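Local coordinates for 178aa long hypothetical molybdenum cofactor biosynthesis protein B (Sulfolobus tokodaii, PDB 3IWT) that probably binds molybdopterin or its precursor and takes part in molybdenum cofactor biosynthesis, as a hexameric member of the MogA/MoaB family, at residues 113-116 with 117-121; 156-159 with 160-164; 26-29 with 30-34. All coordinates share one frame; numbering follows the deposited sequence.

In the fold
Along the chain the order is interaction 3, interaction 1, interaction 2. Interactions 1 and 2 lie within helices 112-123 and 154-176, while interaction 3 takes in helix 25-32 and the turn that ends it. All belong to the probable molybdopterin-binding domain, built round one mixed sheet of six strands. Interactions 1 and 2 are neighbours, with centres about 11 Å apart. They touch where Phe-118 CE1 meets Ala-160 CB at 3.6 Å, and both also reach the second subunit. The centre of interaction 3 is about 32 Å from that of interaction 1, across the chain's centre, and about 27 Å from that of interaction 2. Helices 112-123 and 154-176 thus pack together at a subunit interface, while helix 25-32 sits at the surface.

Interaction 1 (113-116 with 117-121); sequences GFSD and VFRLV
Phe-114 and Phe-118, one helical turn apart, lie side by side. Both have CG anti to the backbone N (chi1 -178° for Phe-114), which sends the two side chains the same way and brings Phe-118 CB over one face of the Phe-114 ring, 4.1 Å from Phe-114 CE2. Both side chains pack on Leu-164 of helix 154-176. The Phe-114 ring also meets Tyr-148 of its own chain and Tyr-133 of the second subunit, both edge-to-face.

Four backbone hydrogen bonds join Val-117, Phe-118, Arg-119 and Leu-120 N to the carbonyls four residues earlier. The shortest, Leu-120 N to Asp-116 O at 2.8 Å, is also the most bent (142°).

The polar side chains bond to a water, to nearby carbonyls and to other subunits. The Arg-119 chain bends at chi3 (-72°), which lays one face of its guanidinium over Ser-115 O, 3.5 Å from the plane. At the edge, Arg-119 NH2 gives a hydrogen bond of 3.0 Å to a water. In the Ser-115 conformer described (a second was modelled), that water donates to Ser-115 OG at 2.9 Å, and OG bonds to Glu-112 O. Arg-119 NH1 bonds to Thr-135 O. Salt bridges run between subunits: Asp-116 OD2 to Arg-119 NE of the second, and Arg-119 NE to Asp-116 OD2 of the third. This is an interface alpha-helix, crossed by both packing and salt bridges.

Interaction 2 (156-159 with 160-164); sequences AVKL and ALKEL
Residues 156-159 and 160-164 form consecutive turns of helix 154-176, and their backbones are joined by regular alpha-helical hydrogen bonds. Ala-160, Leu-161, Lys-162 and Glu-163 each donate N-H to the carbonyl four residues before. The straightest is Lys-162 N to Lys-158 O, at 3.0 Å with an N-H...O angle of 173°. A wider pi-type turn lies at 161-164. The helix packs beside the mixed sheet of the probable molybdopterin-binding domain.

On the buried side, Val-157 and Leu-161 lie side by side and point the same way. Val-157 CG1 meets Leu-161 CD1 at 4.0 Å. Both residues pack on Ile-45 of helix 40-51 and on strand 84-88, where Val-157 touches Thr-88 and Leu-161 touches Ile-86. Ala-160 and Leu-164 instead face helix 112-123, where Leu-164 touches Val-117. This part of the helix thus packs on helices 40-51 and 112-123 and on strand 84-88. Leu-164 O also accepts a hydrogen bond from Tyr-133 OH of the second subunit.

The other side is more polar and partly exposed. Leu-159 touches Ser-122 of helix 112-123. In the Glu-163 conformer described, one of two modelled, Leu-159 CD1 also rests on the methylene CG of Glu-163 at 3.8 Å. Lys-158 and Lys-162 run alongside each other, aliphatic part against aliphatic part, with Lys-158 CG 3.7 Å from Lys-162 CE. Both also touch a crystal neighbour, which may influence their poses. The Lys-162 chain is extended beyond CG, while a bend at chi3 (-74°) turns the end of Lys-158 so that the two can share a water. The like-charged ends stay 5.0 Å apart, Lys-158 NZ to Lys-162 NZ. The water lies between them and accepts from both, at 2.8 Å from Lys-158 NZ and 3.0 Å from Lys-162 NZ.

Interaction 3 (26-29 with 30-34); sequences SRYE and KLLKK
Tyr-28 lies against Leu-32, one turn further along helix 25-32. Leu-32 CG sits over one face of the ring in a CH-pi contact, 4.3 Å from the ring centroid and 25° off its normal. Leu-32 CD1 comes closer to the rim, 3.5 Å from Tyr-28 CE2. Tyr-28 CG is anti to the backbone N (chi1 179°), which swings the ring along the helix to meet Leu-32. Leu-31 CD2 touches Tyr-28 CD1 at 4.2 Å, and the Tyr-28 side chain also packs on Pro-63. With an alanine here, Leu-31, Leu-32 and Pro-63 would probably lose their aromatic partner, and Leu-32 would be left more exposed.

The backbone carbonyls of Ser-26, Arg-27, Tyr-28 and Glu-29 are each satisfied by the N-H four residues later. The last of these bonds, Lys-33 N to Glu-29 O, is 3.1 Å long. Leu-31 O is gripped twice. Lys-34 N reaches it at 3.1 Å through the turn of the backbone, and Lys-34 NZ at 3.0 Å because the side chain curls back.

The Arg-27 guanidinium is held by partners outside the two segments. NH2 forms a salt bridge with Glu-40 OE1, NH1 bonds to Ser-24 OG and NE to Val-38 O. Ser-26 OG makes a weak hydrogen bond with the same Ser-24 OG.

Lys-33 is the first residue to leave helical angles, and Lys-34 has a positive phi of 56°. With Glu-35 N bonded to Lys-30 O and Lys-34 N to Leu-31 O, the helix ends in a Schellman motif with Lys-34 as its C-prime residue.

Interaction 1 (113-116 with 117-121)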
loop_
_atom_site.group_PDB
_atom_site.type_symbol
_atom_site.label_atom_id
_atom_site.label_comp_id
_atom_site.label_asym_id
_atom_site.label_seq_id
_atom_site.Cartn_x
_atom_site.Cartn_y
_atom_site.Cartn_z
ATOM N N GLY A 113 14.460 9.578 2.500
ATOM C CA GLY A 113 14.866 10.864 3.054
ATOM C C GLY A 113 15.237 11.937 2.046
ATOM O O GLY A 113 15.319 13.112 2.404
ATOM N N PHE A 114 15.473 11.582 0.785
ATOM C CA PHE A 114 15.786 12.610 -0.189
ATOM C C PHE A 114 14.651 13.641 -0.291
ATOM O O PHE A 114 14.922 14.822 -0.403
ATOM C CB PHE A 114 16.101 12.054 -1.594
ATOM C CG PHE A 114 16.461 13.137 -2.582
ATOM C CD1 PHE A 114 17.770 13.608 -2.691
ATOM C CD2 PHE A 114 15.477 13.704 -3.381
ATOM C CE1 PHE A 114 18.072 14.618 -3.570
ATOM C CE2 PHE A 114 15.780 14.715 -4.256
ATOM C CZ PHE A 114 17.066 15.175 -4.355
ATOM N N SER A 115 13.398 13.179 -0.300
ATOM C CA SER A 115 12.255 14.078 -0.457
ATOM C C SER A 115 12.175 15.150 0.656
ATOM O O SER A 115 12.076 16.346 0.367
ATOM C CB SER A 115 10.937 13.295 -0.571
ATOM O OG SER A 115 10.813 12.341 0.464
ATOM N N ASP A 116 12.222 14.736 1.916
ATOM C CA ASP A 116 12.151 15.716 3.011
ATOM C C ASP A 116 13.403 16.573 3.199
ATOM O O ASP A 116 13.314 17.769 3.527
ATOM C CB ASP A 116 11.678 15.057 4.337
ATOM C CG ASP A 116 12.471 13.834 4.705
ATOM O OD1 ASP A 116 12.121 12.758 4.176
ATOM O OD2 ASP A 116 13.437 13.943 5.508
ATOM N N VAL A 117 14.584 15.987 2.989
ATOM C CA VAL A 117 15.815 16.766 3.074
ATOM C C VAL A 117 15.902 17.808 1.938
ATOM O O VAL A 117 16.356 18.931 2.162
ATOM C CB VAL A 117 17.062 15.883 3.148
ATOM C CG1 VAL A 117 18.337 16.768 3.190
ATOM C CG2 VAL A 117 16.988 14.973 4.374
ATOM N N PHE A 118 15.417 17.464 0.749
ATOM C CA PHE A 118 15.342 18.448 -0.321
ATOM C C PHE A 118 14.371 19.576 0.033
ATOM O O PHE A 118 14.642 20.749 -0.226
ATOM C CB PHE A 118 14.962 17.838 -1.672
ATOM C CG PHE A 118 14.889 18.876 -2.780
ATOM C CD1 PHE A 118 16.046 19.498 -3.242
ATOM C CD2 PHE A 118 13.655 19.287 -3.299
ATOM C CE1 PHE A 118 15.979 20.472 -4.234
ATOM C CE2 PHE A 118 13.586 20.264 -4.298
ATOM C CZ PHE A 118 14.745 20.860 -4.748
ATOM N N ARG A 119 13.245 19.221 0.641
ATOM C CA ARG A 119 12.290 20.239 1.076
ATOM C C ARG A 119 12.880 21.108 2.204
ATOM O O ARG A 119 12.613 22.312 2.259
ATOM C CB ARG A 119 10.960 19.609 1.466
ATOM C CG ARG A 119 10.198 19.118 0.264
ATOM C CD ARG A 119 8.811 18.593 0.602
ATOM N NE ARG A 119 8.769 17.320 1.309
ATOM C CZ ARG A 119 8.489 16.145 0.758
ATOM N NH1 ARG A 119 8.332 16.025 -0.548
ATOM N NH2 ARG A 119 8.380 15.067 1.522
ATOM N N LEU A 120 13.735 20.518 3.042
ATOM C CA LEU A 120 14.407 21.264 4.122
ATOM C C LEU A 120 15.336 22.370 3.562
ATOM O O LEU A 120 15.245 23.536 3.950
ATOM C CB LEU A 120 15.172 20.272 5.039
ATOM C CG LEU A 120 16.046 20.741 6.216
ATOM C CD1 LEU A 120 16.464 19.488 6.976
ATOM C CD2 LEU A 120 17.298 21.497 5.787
ATOM N N VAL A 121 16.231 21.999 2.654
ATOM C CA VAL A 121 17.136 22.967 2.040
ATOM C C VAL A 121 16.379 23.983 1.160
ATOM O O VAL A 121 16.758 25.157 1.103
ATOM C CB VAL A 121 18.295 22.278 1.287
ATOM C CG1 VAL A 121 19.074 21.334 2.234
ATOM C CG2 VAL A 121 17.786 21.537 0.103
HETATM O O HOH W 1 8.024 12.133 1.269
#

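Interaction 2 (156-159 with 160-164)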
loop_
_atom_site.group_PDB
_atom_site.type_symbol
_atom_site.label_atom_id
_atom_site.label_comp_id
_atom_site.label_asym_id
_atom_site.label_seq_id
_atom_site.Cartn_x
_atom_site.Cartn_y
_atom_site.Cartn_z
ATOM N N ALA A 156 15.936 25.237 -8.406
ATOM C CA ALA A 156 15.721 23.994 -7.659
ATOM C C ALA A 156 16.736 22.914 -8.039
ATOM O O ALA A 156 17.271 22.186 -7.189
ATOM C CB ALA A 156 14.262 23.466 -7.876
ATOM N N VAL A 157 16.969 22.773 -9.336
ATOM C CA VAL A 157 17.903 21.803 -9.837
ATOM C C VAL A 157 19.318 22.109 -9.350
ATOM O O VAL A 157 20.033 21.226 -8.868
ATOM C CB VAL A 157 17.804 21.740 -11.381
ATOM C CG1 VAL A 157 18.955 21.050 -11.951
ATOM C CG2 VAL A 157 16.477 21.060 -11.828
ATOM N N LYS A 158 19.696 23.376 -9.434
ATOM C CA LYS A 158 20.998 23.829 -8.948
ATOM C C LYS A 158 21.141 23.490 -7.456
ATOM O O LYS A 158 22.169 22.965 -7.032
ATOM C CB LYS A 158 21.145 25.320 -9.209
ATOM C CG LYS A 158 22.506 25.894 -8.942
ATOM C CD LYS A 158 22.531 27.400 -9.084
ATOM C CE LYS A 158 22.463 27.865 -10.520
ATOM N NZ LYS A 158 23.011 29.276 -10.636
ATOM N N LEU A 159 20.106 23.779 -6.673
ATOM C CA LEU A 159 20.109 23.498 -5.243
ATOM C C LEU A 159 20.286 22.019 -4.941
ATOM O O LEU A 159 21.060 21.666 -4.065
ATOM C CB LEU A 159 18.790 23.965 -4.617
ATOM C CG LEU A 159 18.665 23.914 -3.080
ATOM C CD1 LEU A 159 19.660 24.884 -2.423
ATOM C CD2 LEU A 159 17.238 24.222 -2.653
ATOM N N ALA A 160 19.528 21.160 -5.637
ATOM C CA ALA A 160 19.594 19.722 -5.446
ATOM C C ALA A 160 20.992 19.223 -5.765
ATOM O O ALA A 160 21.571 18.471 -4.990
ATOM C CB ALA A 160 18.546 19.009 -6.335
ATOM N N LEU A 161 21.547 19.661 -6.895
ATOM C CA LEU A 161 22.895 19.233 -7.273
ATOM C C LEU A 161 23.995 19.625 -6.284
ATOM O O LEU A 161 24.803 18.787 -5.872
ATOM C CB LEU A 161 23.248 19.762 -8.655
ATOM C CG LEU A 161 22.661 18.989 -9.834
ATOM C CD1 LEU A 161 22.667 19.926 -11.051
ATOM C CD2 LEU A 161 23.480 17.710 -10.082
ATOM N N LYS A 162 24.055 20.907 -5.945
ATOM C CA LYS A 162 25.101 21.413 -5.081
ATOM C C LYS A 162 25.011 20.923 -3.640
ATOM O O LYS A 162 26.028 20.564 -3.043
ATOM C CB LYS A 162 25.095 22.945 -5.087
ATOM C CG LYS A 162 25.412 23.555 -6.431
ATOM C CD LYS A 162 25.536 25.054 -6.264
ATOM C CE LYS A 162 25.886 25.770 -7.521
ATOM N NZ LYS A 162 26.082 27.263 -7.177
ATOM N N GLU A 163 23.798 20.876 -3.092
ATOM C CA GLU A 163 23.655 20.578 -1.685
ATOM C C GLU A 163 23.490 19.085 -1.400
ATOM O O GLU A 163 23.964 18.616 -0.374
ATOM C CB GLU A 163 22.510 21.410 -1.104
ATOM C CG GLU A 163 22.698 22.915 -1.334
ATOM C CD GLU A 163 24.044 23.399 -0.859
ATOM O OE1 GLU A 163 24.431 23.071 0.277
ATOM O OE2 GLU A 163 24.736 24.082 -1.627
ATOM N N LEU A 164 22.854 18.326 -2.312
ATOM C CA LEU A 164 22.515 16.930 -2.030
ATOM C C LEU A 164 23.113 15.845 -2.936
ATOM O O LEU A 164 23.519 14.802 -2.442
ATOM C CB LEU A 164 20.985 16.775 -2.032
ATOM C CG LEU A 164 20.232 17.683 -1.049
ATOM C CD1 LEU A 164 18.755 17.317 -1.077
ATOM C CD2 LEU A 164 20.771 17.563 0.359
HETATM O O HOH W 2 25.359 29.511 -9.057
#

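Interaction 3 (26-29 with 30-34)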
loop_
_atom_site.group_PDB
_atom_site.type_symbol
_atom_site.label_atom_id
_atom_site.label_comp_id
_atom_site.label_asym_id
_atom_site.label_seq_id
_atom_site.Cartn_x
_atom_site.Cartn_y
_atom_site.Cartn_z
ATOM N N SER A 26 6.142 21.767 -23.333
ATOM C CA SER A 26 6.387 22.921 -24.228
ATOM C C SER A 26 7.640 22.702 -25.069
ATOM O O SER A 26 7.602 22.848 -26.288
ATOM C CB SER A 26 6.487 24.229 -23.456
ATOM O OG SER A 26 7.518 24.205 -22.481
ATOM N N ARG A 27 8.735 22.306 -24.419
ATOM C CA ARG A 27 9.986 22.069 -25.123
ATOM C C ARG A 27 9.890 20.876 -26.080
ATOM O O ARG A 27 10.410 20.936 -27.198
ATOM C CB ARG A 27 11.146 21.934 -24.135
ATOM C CG ARG A 27 11.404 23.228 -23.372
ATOM C CD ARG A 27 12.475 23.090 -22.310
ATOM N NE ARG A 27 12.667 24.325 -21.552
ATOM C CZ ARG A 27 11.865 24.754 -20.583
ATOM N NH1 ARG A 27 10.816 24.055 -20.193
ATOM N NH2 ARG A 27 12.131 25.887 -19.968
ATOM N N TYR A 28 9.200 19.815 -25.660
ATOM C CA TYR A 28 9.033 18.647 -26.521
ATOM C C TYR A 28 8.271 19.007 -27.796
ATOM O O TYR A 28 8.658 18.599 -28.882
ATOM C CB TYR A 28 8.315 17.518 -25.785
ATOM C CG TYR A 28 8.088 16.272 -26.614
ATOM C CD1 TYR A 28 9.129 15.385 -26.864
ATOM C CD2 TYR A 28 6.836 15.978 -27.140
ATOM C CE1 TYR A 28 8.921 14.225 -27.600
ATOM C CE2 TYR A 28 6.621 14.825 -27.895
ATOM C CZ TYR A 28 7.670 13.956 -28.120
ATOM O OH TYR A 28 7.482 12.813 -28.872
ATOM N N GLU A 29 7.204 19.785 -27.662
ATOM C CA GLU A 29 6.402 20.175 -28.820
ATOM C C GLU A 29 7.220 21.013 -29.817
ATOM O O GLU A 29 7.065 20.859 -31.029
ATOM C CB GLU A 29 5.142 20.929 -28.385
ATOM C CG GLU A 29 4.186 20.120 -27.492
ATOM C CD GLU A 29 3.419 19.020 -28.216
ATOM O OE1 GLU A 29 3.712 18.719 -29.394
ATOM O OE2 GLU A 29 2.506 18.450 -27.581
ATOM N N LYS A 30 8.106 21.876 -29.314
ATOM C CA LYS A 30 9.031 22.642 -30.183
ATOM C C LYS A 30 10.034 21.738 -30.901
ATOM O O LYS A 30 10.331 21.950 -32.077
ATOM C CB LYS A 30 9.815 23.675 -29.377
ATOM C CG LYS A 30 9.009 24.843 -28.866
ATOM C CD LYS A 30 9.895 25.749 -28.019
ATOM C CE LYS A 30 9.097 26.751 -27.181
ATOM N NZ LYS A 30 9.008 28.088 -27.843
ATOM N N LEU A 31 10.566 20.747 -30.184
ATOM C CA LEU A 31 11.445 19.734 -30.767
ATOM C C LEU A 31 10.747 19.029 -31.935
ATOM O O LEU A 31 11.370 18.761 -32.958
ATOM C CB LEU A 31 11.876 18.701 -29.698
ATOM C CG LEU A 31 12.687 17.466 -30.135
ATOM C CD1 LEU A 31 14.162 17.841 -30.307
ATOM C CD2 LEU A 31 12.524 16.263 -29.159
ATOM N N LEU A 32 9.459 18.723 -31.782
ATOM C CA LEU A 32 8.686 18.089 -32.866
ATOM C C LEU A 32 8.556 19.001 -34.094
ATOM O O LEU A 32 8.657 18.530 -35.229
ATOM C CB LEU A 32 7.294 17.672 -32.383
ATOM C CG LEU A 32 7.233 16.523 -31.370
ATOM C CD1 LEU A 32 5.779 16.261 -30.999
ATOM C CD2 LEU A 32 7.923 15.265 -31.898
ATOM N N LYS A 33 8.343 20.295 -33.852
ATOM C CA LYS A 33 8.283 21.308 -34.917
ATOM C C LYS A 33 9.669 21.792 -35.383
ATOM O O LYS A 33 9.765 22.755 -36.147
ATOM C CB LYS A 33 7.478 22.520 -34.436
ATOM C CG LYS A 33 6.033 22.232 -34.070
ATOM C CD LYS A 33 5.301 23.533 -33.757
ATOM C CE LYS A 33 3.812 23.327 -33.468
ATOM N NZ LYS A 33 3.497 23.317 -32.002
ATOM N N LYS A 34 10.733 21.136 -34.914
ATOM C CA LYS A 34 12.115 21.479 -35.268
ATOM C C LYS A 34 12.463 22.941 -34.959
ATOM O O LYS A 34 13.274 23.553 -35.652
ATOM C CB LYS A 34 12.382 21.159 -36.746
ATOM C CG LYS A 34 12.081 19.700 -37.146
ATOM C CD LYS A 34 13.285 18.782 -36.913
ATOM C CE LYS A 34 12.866 17.326 -36.663
ATOM N NZ LYS A 34 12.254 17.121 -35.294
#